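Local coordinates for carbohydrate-binding protein (Flavonifractor plautii, PDB 6N1B) that removes the acetyl group from N-acetylgalactosamine, a step in converting A-type blood antigens toward O type, and is seen here with blood group B trisaccharide, at residues Y35-A40 with A369-N374; D50-P55 with W387-A392; R151-Y156 with D190-A195. All blocks are in the same frame, centred on the assembly; numbering follows the deposited sequence.

Contact 1: residues Y35-A40 with A369-N374; sequences YQDFPA and ADSSGN
Tyr35 CG sits between its backbone N and carbonyl carbon (chi1 58°), and Ser371 OG takes the same kind of position on its own residue (chi1 59°). The first torsion brings one face of the phenol ring against the main chain of Ser371; the second turns the serine hydroxyl to Asp37. The turn that meets the ring is a type I beta turn, Asp370 to Gly373, on the surface of a chain of five successive antiparallel sheets, consistent with a five-bladed beta-propeller. Within it Gly373 N donates to Asp370 O, and the Asp370 carboxylate, bonded also to Thr376, accepts from Asn374 N.

Ser371 CA lies over the Tyr35 face, 3.6 Å from the ring centroid and 13° off the normal, a CH-pi contact. At the ring edge the hydroxyl works in another direction: Tyr35 OH donates to Ala369 O over 2.8 Å. From the other end of the same residue, Tyr35 N donates to Ser371 O at 3.1 Å, so the tyrosine grips the turn through both backbone and side chain. Outside the two segments the Tyr35 ring also meets Trp329 edge-to-face.

Asp37 reaches the turn with both carboxylate oxygens. Ser371 OG donates to Asp37 OD2 at 2.6 Å, approaching on the syn side but somewhat out of the carboxylate plane. The other oxygen works through water 1, which donates to Asp37 OD1 at 2.8 Å and accepts from Ser371 N at 2.9 Å.

Contact 2: residues D50-P55 with W387-A392; sequences DQVTHP and WRIGYA
Val52 N donates to Trp387 O at 3.0 Å where strands 52-55 and 387-392, 4.7 Å apart at closest approach, diverge with 45° between their directions. The donor stands above the carbonyl plane, 59° out of it and not on a lone pair. The strands belong to different sheets, 52-60 to the first and 385-395 to the last, consistent with the seam between first and last blades that closes the ring of a probable five-bladed beta-propeller.

Gln51 binds the backbone of strand 385-395 at Trp387 through its side chain. With CG anti to the carbonyl carbon and the chain extended beyond it, the amide crosses Trp387 at about a right angle, and OE1 accepts from Trp387 N at 3.1 Å; NE2 of the same amide is held by Asp383. This oxygen also lies in the plane of the indole at its CD1 edge. On the other side of the CB attachment Thr53 lies alongside Trp387, its OG1 near the ring plane and 3.5 Å from Trp387 CE3; that contact is packing, and the hydroxyl's hydrogen bond is with Ser357 OG. The indole is about 5 Å from the bound galactose units, so the seam borders the glycan pocket.

Arg388 is bent at chi2 (-63°), which carries NH1, bonded to Asp49 O as well, to a weak bond with Asp50 O at the guanidinium edge. Ile389 CD1 packs against Pro55 CB at 3.9 Å and Val52 CG2 at 3.6 Å.

Contact 3: residues R151-Y156 with D190-A195; sequences RLRISY and DDFITA
Two backbone hydrogen bonds tie Leu152 to Ile193, the hydrogen-bonded pair of an antiparallel bridge. Ile193 N donates to Leu152 O at 2.9 Å, nearly straight and in the carbonyl plane; the return bond, Leu152 N to Ile193 O, is weak, its N-H...O angle only 127°. Arg151 and Thr194 form the neighbouring non-hydrogen-bonded pair, and Arg151 CA adds a CA-H...O contact of 3.2 Å to Ile193 O.

Apolar packing is modest and includes the face of the sheet that bears Leu152 and Ile193: Leu152 CB approaches Ile193 CB at 4.3 Å, and the two CD1 methyls of Ile154 and Ile193 graze. These strands, 148-155 and 193-198, are the third and fourth of the four strands in the second blade of the probable five-bladed beta-propeller, 193-198 being one of the two outer ones, and the axes of the short segments make 131° rather than running fully antiparallel.

Flat groups make the remaining contacts, beginning with Arg151, which shares its face of the sheet with Thr194. Extended from CG to NE, it passes obliquely over Phe192. Its CD sits 3.9 Å from the ring centroid, a CH-pi contact, and Phe192 CZ lies 3.4 Å above the centre of the guanidinium. Glu149 forms a salt bridge to NE, and Trp138 adds a cation-pi contact.

Arg153 is extended from CG to NE, then turned at chi4 (-96°), which puts one guanidinium face over Asp191 O with NH1 3.2 Å from that oxygen, too poorly angled for a bond. NH1 bonds Trp161 O, and NH2 bonds Gly188 O besides its salt bridge to Glu108. Asp191 is the centre of an inverse gamma turn, its carboxylate bonded to Gly188 N.

Leaving strand 30-31, which edges the last blade, the chain enters the loop of 35-40, whose contact 1 with 369-374 closes a loop of 328 residues. It then reaches 50-55, on entering the first blade, and contact 2 joins this to 387-392. The segments alternate, so contacts 1 and 2 cross; they touch where Gln36 N probably bonds to Ile389 O and Ala40 N to Asp50 OD1, their centres 9 Å apart. Together they bind the N-terminal chain to the closing blade. Contact 3 is nested within both loops, inside the second blade, its centre about 24 Å from that of contact 2 and about 30 Å from that of contact 1.

Contact 1: residues Y35-A40 with A369-N374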
ATOM      1  N   TYR A  35      12.279  13.003  -1.876  1.00 11.09           N
ATOM      2  CA  TYR A  35      11.083  12.196  -1.846  1.00  9.97           C
ATOM      3  C   TYR A  35      10.081  12.742  -2.840  1.00  9.35           C
ATOM      4  O   TYR A  35      10.481  13.629  -3.636  1.00 11.45           O
ATOM      5  CB  TYR A  35      10.562  11.953  -0.428  1.00 10.11           C
ATOM      6  CG  TYR A  35      10.261  13.239   0.301  1.00 10.81           C
ATOM      7  CD1 TYR A  35       9.123  14.019   0.020  1.00 11.06           C
ATOM      8  CD2 TYR A  35      11.133  13.721   1.282  1.00 11.17           C
ATOM      9  CE1 TYR A  35       8.863  15.223   0.736  1.00 11.68           C
ATOM     10  CE2 TYR A  35      10.871  14.944   1.963  1.00 12.08           C
ATOM     11  CZ  TYR A  35       9.738  15.667   1.706  1.00 10.52           C
ATOM     12  OH  TYR A  35       9.464  16.847   2.339  1.00 11.47           O
ATOM     13  N   GLN A  36       8.847  12.200  -2.910  1.00  9.37           N
ATOM     14  CA  GLN A  36       7.895  12.640  -3.918  1.00  9.69           C
ATOM     15  C   GLN A  36       6.851  13.441  -3.251  1.00 10.08           C
ATOM     16  O   GLN A  36       6.428  13.222  -2.120  1.00 11.37           O
ATOM     17  CB  GLN A  36       7.299  11.439  -4.680  1.00 10.75           C
ATOM     18  CG  GLN A  36       8.333  10.774  -5.555  1.00 12.41           C
ATOM     19  CD  GLN A  36       7.799   9.695  -6.452  1.00 10.16           C
ATOM     20  OE1 GLN A  36       6.655   9.283  -6.348  1.00 10.66           O
ATOM     21  NE2 GLN A  36       8.681   9.162  -7.313  1.00 10.40           N
ATOM     22  N   ASP A  37       6.365  14.497  -3.958  1.00 11.04           N
ATOM     23  CA  ASP A  37       5.323  15.367  -3.390  1.00 12.06           C
ATOM     24  C   ASP A  37       3.940  14.797  -3.584  1.00 12.30           C
ATOM     25  O   ASP A  37       3.446  14.724  -4.673  1.00 17.68           O
ATOM     26  CB  ASP A  37       5.428  16.771  -3.960  1.00 14.83           C
ATOM     27  CG  ASP A  37       6.633  17.445  -3.480  1.00 18.43           C
ATOM     28  OD1 ASP A  37       6.908  17.582  -2.248  1.00 17.90           O
ATOM     29  OD2 ASP A  37       7.416  17.851  -4.354  1.00 18.09           O
ATOM     30  N   PHE A  38       3.295  14.417  -2.531  1.00 12.69           N
ATOM     31  CA  PHE A  38       1.904  14.034  -2.512  1.00 11.94           C
ATOM     32  C   PHE A  38       1.106  15.064  -1.723  1.00 13.19           C
ATOM     33  O   PHE A  38       1.551  15.414  -0.616  1.00 16.23           O
ATOM     34  CB  PHE A  38       1.676  12.660  -1.895  1.00 13.13           C
ATOM     35  CG  PHE A  38       2.145  11.465  -2.703  1.00 11.18           C
ATOM     36  CD1 PHE A  38       3.475  11.125  -2.968  1.00 13.04           C
ATOM     37  CD2 PHE A  38       1.178  10.651  -3.288  1.00 12.03           C
ATOM     38  CE1 PHE A  38       3.814  10.032  -3.750  1.00 13.70           C
ATOM     39  CE2 PHE A  38       1.533   9.587  -4.058  1.00 12.88           C
ATOM     40  CZ  PHE A  38       2.822   9.299  -4.288  1.00 12.54           C
ATOM     41  N   PRO A  39      -0.013  15.533  -2.216  1.00 13.39           N
ATOM     42  CA  PRO A  39      -0.802  16.520  -1.488  1.00 15.57           C
ATOM     43  C   PRO A  39      -1.603  15.863  -0.390  1.00 15.34           C
ATOM     44  O   PRO A  39      -2.151  14.769  -0.562  1.00 19.79           O
ATOM     45  CB  PRO A  39      -1.630  17.134  -2.580  1.00 15.11           C
ATOM     46  CG  PRO A  39      -1.855  16.014  -3.522  1.00 15.25           C
ATOM     47  CD  PRO A  39      -0.616  15.191  -3.513  1.00 15.06           C
ATOM     48  N   ALA A  40      -1.667  16.449   0.765  1.00 12.59           N
ATOM     49  CA  ALA A  40      -2.559  16.030   1.791  1.00 11.14           C
ATOM     50  C   ALA A  40      -3.551  17.146   2.108  1.00 10.62           C
ATOM     51  O   ALA A  40      -3.196  18.328   2.217  1.00 12.86           O
ATOM     52  CB  ALA A  40      -1.850  15.671   3.095  1.00 11.38           C
ATOM     53  N   ALA A 369      13.852  17.977   5.600  1.00 11.81           N
ATOM     54  CA  ALA A 369      14.014  18.132   4.127  1.00 12.90           C
ATOM     55  C   ALA A 369      12.713  18.272   3.400  1.00 11.45           C
ATOM     56  O   ALA A 369      11.703  17.633   3.749  1.00 11.30           O
ATOM     57  CB  ALA A 369      14.734  16.929   3.561  1.00 15.05           C
ATOM     58  N   ASP A 370      12.697  19.073   2.325  1.00 11.40           N
ATOM     59  CA  ASP A 370      11.698  19.077   1.308  1.00 10.41           C
ATOM     60  C   ASP A 370      11.902  17.955   0.308  1.00 10.64           C
ATOM     61  O   ASP A 370      12.884  17.224   0.422  1.00 11.15           O
ATOM     62  CB  ASP A 370      11.533  20.482   0.745  1.00 12.48           C
ATOM     63  CG  ASP A 370      12.712  20.953  -0.137  1.00 12.09           C
ATOM     64  OD1 ASP A 370      13.469  20.128  -0.646  1.00 13.18           O
ATOM     65  OD2 ASP A 370      12.813  22.236  -0.144  1.00 14.05           O
ATOM     66  N   SER A 371      11.034  17.874  -0.709  1.00 11.10           N
ATOM     67  CA  SER A 371      11.104  16.767  -1.615  1.00 11.22           C
ATOM     68  C   SER A 371      12.353  16.806  -2.515  1.00 11.61           C
ATOM     69  O   SER A 371      12.766  15.789  -3.097  1.00 13.46           O
ATOM     70  CB  SER A 371       9.914  16.687  -2.510  1.00 12.48           C
ATOM     71  OG  SER A 371       9.764  17.888  -3.310  1.00 13.82           O
ATOM     72  N   SER A 372      12.978  18.002  -2.598  1.00 12.99           N
ATOM     73  CA  SER A 372      14.206  18.167  -3.332  1.00 14.75           C
ATOM     74  C   SER A 372      15.470  17.887  -2.520  1.00 15.62           C
ATOM     75  O   SER A 372      16.573  18.065  -3.040  1.00 18.94           O
ATOM     76  CB  SER A 372      14.317  19.613  -3.864  1.00 15.39           C
ATOM     77  OG  SER A 372      13.306  19.830  -4.845  1.00 20.53           O
ATOM     78  N   GLY A 373      15.276  17.543  -1.247  1.00 13.10           N
ATOM     79  CA  GLY A 373      16.320  17.337  -0.358  1.00 15.14           C
ATOM     80  C   GLY A 373      16.954  18.600   0.236  1.00 15.40           C
ATOM     81  O   GLY A 373      18.023  18.539   0.862  1.00 19.01           O
ATOM     82  N   ASN A 374      16.204  19.710   0.209  1.00 13.58           N
ATOM     83  CA  ASN A 374      16.713  20.946   0.803  1.00 13.64           C
ATOM     84  C   ASN A 374      16.069  21.177   2.148  1.00 13.50           C
ATOM     85  O   ASN A 374      14.885  20.816   2.399  1.00 14.10           O
ATOM     86  CB  ASN A 374      16.379  22.115  -0.151  1.00 15.19           C
ATOM     87  CG  ASN A 374      17.000  21.954  -1.546  1.00 15.96           C
ATOM     88  OD1 ASN A 374      18.041  21.358  -1.702  1.00 23.94           O
ATOM     89  ND2 ASN A 374      16.278  22.385  -2.563  1.00 21.09           N
TER
HETATM   90  O   HOH W   1       8.523  19.315  -0.690  1.00 16.05           O

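Contact 2: residues D50-P55 with W387-A392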
ATOM      1  N   ASP A  50       1.260  17.960   4.278  1.00 10.81           N
ATOM      2  CA  ASP A  50       1.607  17.055   3.218  1.00 11.09           C
ATOM      3  C   ASP A  50       2.383  15.783   3.686  1.00  9.17           C
ATOM      4  O   ASP A  50       3.136  15.187   2.930  1.00  9.63           O
ATOM      5  CB  ASP A  50       2.275  17.697   2.040  1.00 11.03           C
ATOM      6  CG  ASP A  50       1.427  18.767   1.404  1.00 12.91           C
ATOM      7  OD1 ASP A  50       0.209  18.637   1.402  1.00 12.91           O
ATOM      8  OD2 ASP A  50       1.961  19.819   1.016  1.00 21.33           O
ATOM      9  N   GLN A  51       2.142  15.402   4.956  1.00  8.39           N
ATOM     10  CA  GLN A  51       2.649  14.137   5.456  1.00  8.90           C
ATOM     11  C   GLN A  51       1.721  12.977   4.968  1.00  7.58           C
ATOM     12  O   GLN A  51       0.504  13.108   5.090  1.00  9.24           O
ATOM     13  CB  GLN A  51       2.808  14.146   6.970  1.00  8.64           C
ATOM     14  CG  GLN A  51       3.801  15.195   7.476  1.00  8.58           C
ATOM     15  CD  GLN A  51       3.937  15.125   8.950  1.00  9.43           C
ATOM     16  OE1 GLN A  51       4.392  14.075   9.442  1.00 10.20           O
ATOM     17  NE2 GLN A  51       3.535  16.163   9.674  1.00  8.95           N
ATOM     18  N   VAL A  52       2.384  11.908   4.503  1.00  8.04           N
ATOM     19  CA  VAL A  52       1.685  10.898   3.755  1.00  8.48           C
ATOM     20  C   VAL A  52       2.402   9.553   3.977  1.00  8.73           C
ATOM     21  O   VAL A  52       3.602   9.494   4.259  1.00  8.97           O
ATOM     22  CB  VAL A  52       1.615  11.190   2.247  1.00  8.92           C
ATOM     23  CG1 VAL A  52       0.656  12.363   1.940  1.00  8.91           C
ATOM     24  CG2 VAL A  52       3.000  11.485   1.665  1.00  9.20           C
ATOM     25  N   THR A  53       1.584   8.449   3.817  1.00  7.76           N
ATOM     26  CA  THR A  53       2.121   7.089   3.945  1.00  8.50           C
ATOM     27  C   THR A  53       1.355   6.122   3.109  1.00  8.51           C
ATOM     28  O   THR A  53       0.282   6.424   2.574  1.00  9.01           O
ATOM     29  CB  THR A  53       2.126   6.716   5.494  1.00  8.32           C
ATOM     30  OG1 THR A  53       2.983   5.609   5.679  1.00  9.06           O
ATOM     31  CG2 THR A  53       0.737   6.400   5.957  1.00  8.89           C
ATOM     32  N   HIS A  54       1.931   4.927   3.069  1.00  7.99           N
ATOM     33  CA  HIS A  54       1.223   3.787   2.497  1.00  8.55           C
ATOM     34  C   HIS A  54       0.656   4.016   1.081  1.00  7.68           C
ATOM     35  O   HIS A  54      -0.549   3.946   0.824  1.00  8.84           O
ATOM     36  CB  HIS A  54       0.146   3.283   3.445  1.00  8.18           C
ATOM     37  CG  HIS A  54      -0.370   1.887   3.231  1.00  7.90           C
ATOM     38  ND1 HIS A  54      -1.068   1.381   2.130  1.00 11.03           N
ATOM     39  CD2 HIS A  54      -0.275   0.920   4.210  1.00  6.35           C
ATOM     40  CE1 HIS A  54      -1.362   0.098   2.477  1.00  6.94           C
ATOM     41  NE2 HIS A  54      -0.874  -0.174   3.679  1.00 11.81           N
ATOM     42  N   PRO A  55       1.573   4.318   0.141  1.00  7.86           N
ATOM     43  CA  PRO A  55       1.139   4.430  -1.207  1.00  7.90           C
ATOM     44  C   PRO A  55       0.710   3.065  -1.752  1.00  8.12           C
ATOM     45  O   PRO A  55       1.301   2.059  -1.378  1.00  8.67           O
ATOM     46  CB  PRO A  55       2.346   4.943  -1.977  1.00  9.68           C
ATOM     47  CG  PRO A  55       3.483   4.311  -1.190  1.00  9.99           C
ATOM     48  CD  PRO A  55       3.049   4.381   0.251  1.00  9.06           C
ATOM     49  N   TRP A 387       6.132  11.764   8.296  1.00  8.28           N
ATOM     50  CA  TRP A 387       5.733  10.716   7.350  1.00  8.44           C
ATOM     51  C   TRP A 387       5.860  11.212   5.909  1.00  8.26           C
ATOM     52  O   TRP A 387       5.174  12.219   5.566  1.00  8.67           O
ATOM     53  CB  TRP A 387       4.272  10.276   7.563  1.00  8.98           C
ATOM     54  CG  TRP A 387       3.859   9.874   8.952  1.00  9.59           C
ATOM     55  CD1 TRP A 387       3.710  10.658  10.015  1.00 10.39           C
ATOM     56  CD2 TRP A 387       3.495   8.522   9.381  1.00  8.98           C
ATOM     57  NE1 TRP A 387       3.211   9.948  11.129  1.00 11.19           N
ATOM     58  CE2 TRP A 387       3.108   8.616  10.747  1.00 10.42           C
ATOM     59  CE3 TRP A 387       3.447   7.317   8.743  1.00  9.41           C
ATOM     60  CZ2 TRP A 387       2.646   7.537  11.471  1.00 11.38           C
ATOM     61  CZ3 TRP A 387       3.044   6.175   9.486  1.00 10.90           C
ATOM     62  CH2 TRP A 387       2.651   6.327  10.823  1.00 10.16           C
ATOM     63  N   ARG A 388       6.596  10.512   5.054  1.00  8.00           N
ATOM     64  CA  ARG A 388       6.643  10.852   3.634  1.00  8.04           C
ATOM     65  C   ARG A 388       6.694   9.587   2.762  1.00  8.02           C
ATOM     66  O   ARG A 388       6.927   8.454   3.234  1.00  8.86           O
ATOM     67  CB  ARG A 388       7.964  11.647   3.304  1.00  9.19           C
ATOM     68  CG  ARG A 388       8.213  12.945   4.028  1.00  9.28           C
ATOM     69  CD  ARG A 388       7.177  14.026   3.731  1.00 10.09           C
ATOM     70  NE  ARG A 388       7.598  15.227   4.427  1.00  8.92           N
ATOM     71  CZ  ARG A 388       6.853  16.281   4.638  1.00  8.83           C
ATOM     72  NH1 ARG A 388       5.584  16.334   4.194  1.00 10.74           N
ATOM     73  NH2 ARG A 388       7.364  17.327   5.317  1.00 10.90           N
ATOM     74  N   ILE A 389       6.521   9.817   1.451  1.00  8.39           N
ATOM     75  CA  ILE A 389       6.647   8.787   0.408  1.00  8.41           C
ATOM     76  C   ILE A 389       7.728   9.194  -0.552  1.00  7.99           C
ATOM     77  O   ILE A 389       7.712  10.330  -1.082  1.00  9.41           O
ATOM     78  CB  ILE A 389       5.305   8.644  -0.394  1.00  9.19           C
ATOM     79  CG1 ILE A 389       4.199   8.120   0.519  1.00  8.98           C
ATOM     80  CG2 ILE A 389       5.496   7.740  -1.591  1.00 10.32           C
ATOM     81  CD1 ILE A 389       2.776   8.333  -0.072  1.00 10.74           C
ATOM     82  N   GLY A 390       8.654   8.262  -0.791  1.00  8.82           N
ATOM     83  CA  GLY A 390       9.732   8.403  -1.758  1.00  9.23           C
ATOM     84  C   GLY A 390       9.814   7.252  -2.748  1.00  8.94           C
ATOM     85  O   GLY A 390       8.802   6.569  -2.932  1.00  9.40           O
ATOM     86  N   TYR A 391      10.996   7.038  -3.337  1.00  9.20           N
ATOM     87  CA  TYR A 391      11.125   6.137  -4.420  1.00  8.96           C
ATOM     88  C   TYR A 391      12.488   5.530  -4.449  1.00  8.81           C
ATOM     89  O   TYR A 391      13.515   6.175  -4.129  1.00  9.97           O
ATOM     90  CB  TYR A 391      10.866   6.895  -5.748  1.00 10.07           C
ATOM     91  CG  TYR A 391      10.923   6.042  -7.010  1.00  9.41           C
ATOM     92  CD1 TYR A 391       9.887   5.211  -7.390  1.00 10.46           C
ATOM     93  CD2 TYR A 391      12.070   6.055  -7.796  1.00  9.19           C
ATOM     94  CE1 TYR A 391       9.982   4.385  -8.495  1.00  9.51           C
ATOM     95  CE2 TYR A 391      12.145   5.228  -8.959  1.00 10.98           C
ATOM     96  CZ  TYR A 391      11.063   4.427  -9.287  1.00 10.70           C
ATOM     97  OH  TYR A 391      11.182   3.604 -10.439  1.00 11.20           O
ATOM     98  N   ALA A 392      12.569   4.231  -4.843  1.00  8.37           N
ATOM     99  CA  ALA A 392      13.808   3.519  -5.055  1.00  9.39           C
ATOM    100  C   ALA A 392      13.658   2.587  -6.242  1.00  9.91           C
ATOM    101  O   ALA A 392      12.554   2.191  -6.581  1.00  9.87           O
ATOM    102  CB  ALA A 392      14.124   2.773  -3.778  1.00  9.45           C
TER

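Contact 3: residues R151-Y156 with D190-A195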
ATOM      1  N   ARG A 151     -13.106  -1.844   3.071  1.00  8.33           N
ATOM      2  CA  ARG A 151     -14.083  -1.095   2.253  1.00  8.76           C
ATOM      3  C   ARG A 151     -13.493  -0.835   0.874  1.00  7.72           C
ATOM      4  O   ARG A 151     -12.304  -0.979   0.636  1.00  8.71           O
ATOM      5  CB  ARG A 151     -14.433   0.174   2.976  1.00  8.52           C
ATOM      6  CG  ARG A 151     -15.154  -0.067   4.290  1.00  9.62           C
ATOM      7  CD  ARG A 151     -15.476   1.204   5.099  1.00  9.43           C
ATOM      8  NE  ARG A 151     -16.290   0.858   6.235  1.00  9.85           N
ATOM      9  CZ  ARG A 151     -16.923   1.741   7.033  1.00  9.60           C
ATOM     10  NH1 ARG A 151     -16.591   3.015   6.978  1.00 10.76           N
ATOM     11  NH2 ARG A 151     -17.907   1.312   7.806  1.00 11.76           N
ATOM     12  N   LEU A 152     -14.396  -0.456  -0.024  1.00  8.90           N
ATOM     13  CA  LEU A 152     -14.105  -0.385  -1.468  1.00  8.70           C
ATOM     14  C   LEU A 152     -14.881   0.753  -2.109  1.00  8.27           C
ATOM     15  O   LEU A 152     -16.121   0.905  -1.867  1.00  9.45           O
ATOM     16  CB  LEU A 152     -14.504  -1.691  -2.099  1.00  8.85           C
ATOM     17  CG  LEU A 152     -14.555  -1.804  -3.616  1.00  9.34           C
ATOM     18  CD1 LEU A 152     -13.188  -1.576  -4.272  1.00  9.53           C
ATOM     19  CD2 LEU A 152     -15.121  -3.149  -4.035  1.00 10.95           C
ATOM     20  N   ARG A 153     -14.150   1.544  -2.889  1.00  8.41           N
ATOM     21  CA  ARG A 153     -14.799   2.522  -3.814  1.00  9.39           C
ATOM     22  C   ARG A 153     -14.202   2.254  -5.191  1.00  8.41           C
ATOM     23  O   ARG A 153     -13.013   2.018  -5.346  1.00  9.13           O
ATOM     24  CB  ARG A 153     -14.479   3.980  -3.401  1.00  9.38           C
ATOM     25  CG  ARG A 153     -15.324   4.455  -2.195  1.00 10.18           C
ATOM     26  CD  ARG A 153     -14.896   5.851  -1.722  1.00  9.95           C
ATOM     27  NE  ARG A 153     -15.714   6.310  -0.602  1.00 10.81           N
ATOM     28  CZ  ARG A 153     -16.791   7.094  -0.672  1.00 10.37           C
ATOM     29  NH1 ARG A 153     -17.219   7.573  -1.820  1.00 11.70           N
ATOM     30  NH2 ARG A 153     -17.444   7.418   0.458  1.00 11.39           N
ATOM     31  N   ILE A 154     -15.083   2.358  -6.220  1.00  9.02           N
ATOM     32  CA  ILE A 154     -14.709   2.079  -7.616  1.00  8.93           C
ATOM     33  C   ILE A 154     -14.853   3.371  -8.433  1.00  8.82           C
ATOM     34  O   ILE A 154     -15.722   4.239  -8.120  1.00  9.10           O
ATOM     35  CB  ILE A 154     -15.659   0.986  -8.161  1.00  9.59           C
ATOM     36  CG1 ILE A 154     -15.404  -0.340  -7.444  1.00  9.29           C
ATOM     37  CG2 ILE A 154     -15.590   0.812  -9.687  1.00 11.49           C
ATOM     38  CD1 ILE A 154     -16.475  -1.392  -7.589  1.00  9.28           C
ATOM     39  N   SER A 155     -13.992   3.506  -9.466  1.00  8.68           N
ATOM     40  CA  SER A 155     -14.136   4.657 -10.342  1.00  8.68           C
ATOM     41  C   SER A 155     -13.982   4.217 -11.797  1.00  8.40           C
ATOM     42  O   SER A 155     -13.091   3.399 -12.125  1.00  9.77           O
ATOM     43  CB  SER A 155     -13.052   5.704 -10.031  1.00 10.13           C
ATOM     44  OG  SER A 155     -13.165   6.892 -10.832  1.00 10.15           O
ATOM     45  N   TYR A 156     -14.826   4.831 -12.650  1.00  9.83           N
ATOM     46  CA  TYR A 156     -14.715   4.757 -14.071  1.00 10.29           C
ATOM     47  C   TYR A 156     -13.909   5.902 -14.734  1.00  9.99           C
ATOM     48  O   TYR A 156     -13.323   5.689 -15.830  1.00 11.03           O
ATOM     49  CB  TYR A 156     -16.071   4.647 -14.727  1.00  9.88           C
ATOM     50  CG  TYR A 156     -16.917   3.492 -14.333  1.00  9.48           C
ATOM     51  CD1 TYR A 156     -16.577   2.192 -14.802  1.00  9.18           C
ATOM     52  CD2 TYR A 156     -18.030   3.577 -13.562  1.00 10.74           C
ATOM     53  CE1 TYR A 156     -17.422   1.107 -14.539  1.00  9.76           C
ATOM     54  CE2 TYR A 156     -18.896   2.494 -13.286  1.00 10.76           C
ATOM     55  CZ  TYR A 156     -18.578   1.246 -13.803  1.00 10.12           C
ATOM     56  OH  TYR A 156     -19.391   0.167 -13.575  1.00 11.35           O
ATOM     57  N   ASP A 190     -21.401   8.199   2.046  1.00 14.80           N
ATOM     58  CA  ASP A 190     -21.756   6.846   2.449  1.00 17.65           C
ATOM     59  C   ASP A 190     -21.669   5.826   1.336  1.00 15.02           C
ATOM     60  O   ASP A 190     -22.038   4.630   1.483  1.00 15.61           O
ATOM     61  CB  ASP A 190     -23.231   6.799   2.980  1.00 20.28           C
ATOM     62  CG  ASP A 190     -23.460   7.633   4.198  1.00 25.77           C
ATOM     63  OD1 ASP A 190     -22.544   7.727   5.012  1.00 27.70           O
ATOM     64  OD2 ASP A 190     -24.581   8.174   4.313  1.00 25.26           O
ATOM     65  N   ASP A 191     -21.181   6.284   0.193  1.00 13.00           N
ATOM     66  CA  ASP A 191     -21.135   5.451  -1.012  1.00 12.78           C
ATOM     67  C   ASP A 191     -19.877   4.625  -1.146  1.00 11.03           C
ATOM     68  O   ASP A 191     -18.968   4.893  -1.967  1.00 11.25           O
ATOM     69  CB  ASP A 191     -21.429   6.269  -2.242  1.00 12.24           C
ATOM     70  CG  ASP A 191     -22.845   6.791  -2.291  1.00 13.02           C
ATOM     71  OD1 ASP A 191     -23.771   6.056  -1.905  1.00 20.47           O
ATOM     72  OD2 ASP A 191     -23.044   7.904  -2.756  1.00 13.79           O
ATOM     73  N   PHE A 192     -19.788   3.583  -0.314  1.00 10.15           N
ATOM     74  CA  PHE A 192     -18.745   2.578  -0.390  1.00 10.52           C
ATOM     75  C   PHE A 192     -19.362   1.211  -0.279  1.00 10.04           C
ATOM     76  O   PHE A 192     -20.494   1.110   0.220  1.00 11.00           O
ATOM     77  CB  PHE A 192     -17.617   2.838   0.677  1.00 10.52           C
ATOM     78  CG  PHE A 192     -18.105   2.732   2.081  1.00 10.37           C
ATOM     79  CD1 PHE A 192     -18.284   1.468   2.694  1.00 11.45           C
ATOM     80  CD2 PHE A 192     -18.559   3.882   2.765  1.00 11.38           C
ATOM     81  CE1 PHE A 192     -18.737   1.387   3.957  1.00 12.60           C
ATOM     82  CE2 PHE A 192     -19.083   3.764   4.007  1.00 13.49           C
ATOM     83  CZ  PHE A 192     -19.168   2.528   4.603  1.00 13.81           C
ATOM     84  N   ILE A 193     -18.598   0.189  -0.591  1.00  8.62           N
ATOM     85  CA  ILE A 193     -18.936  -1.218  -0.381  1.00  9.58           C
ATOM     86  C   ILE A 193     -18.121  -1.742   0.776  1.00  9.69           C
ATOM     87  O   ILE A 193     -16.921  -1.533   0.799  1.00 10.57           O
ATOM     88  CB  ILE A 193     -18.738  -2.008  -1.691  1.00 11.16           C
ATOM     89  CG1 ILE A 193     -19.655  -1.555  -2.814  1.00 13.01           C
ATOM     90  CG2 ILE A 193     -18.821  -3.533  -1.478  1.00 13.56           C
ATOM     91  CD1 ILE A 193     -19.339  -2.044  -4.195  1.00 12.01           C
ATOM     92  N   THR A 194     -18.795  -2.506   1.673  1.00 10.84           N
ATOM     93  CA  THR A 194     -18.092  -3.277   2.688  1.00  9.75           C
ATOM     94  C   THR A 194     -17.686  -4.599   2.052  1.00  9.59           C
ATOM     95  O   THR A 194     -18.565  -5.420   1.722  1.00 11.28           O
ATOM     96  CB  THR A 194     -18.886  -3.452   3.956  1.00 10.16           C
ATOM     97  OG1 THR A 194     -19.204  -2.214   4.539  1.00 12.59           O
ATOM     98  CG2 THR A 194     -18.178  -4.411   4.890  1.00 12.29           C
ATOM     99  N   ALA A 195     -16.405  -4.814   1.783  1.00 10.55           N
ATOM    100  CA  ALA A 195     -15.874  -6.061   1.213  1.00  9.79           C
ATOM    101  C   ALA A 195     -15.784  -7.125   2.266  1.00 10.14           C
ATOM    102  O   ALA A 195     -16.109  -8.292   1.966  1.00 11.68           O
ATOM    103  CB  ALA A 195     -14.578  -5.801   0.526  1.00 10.15           C
TER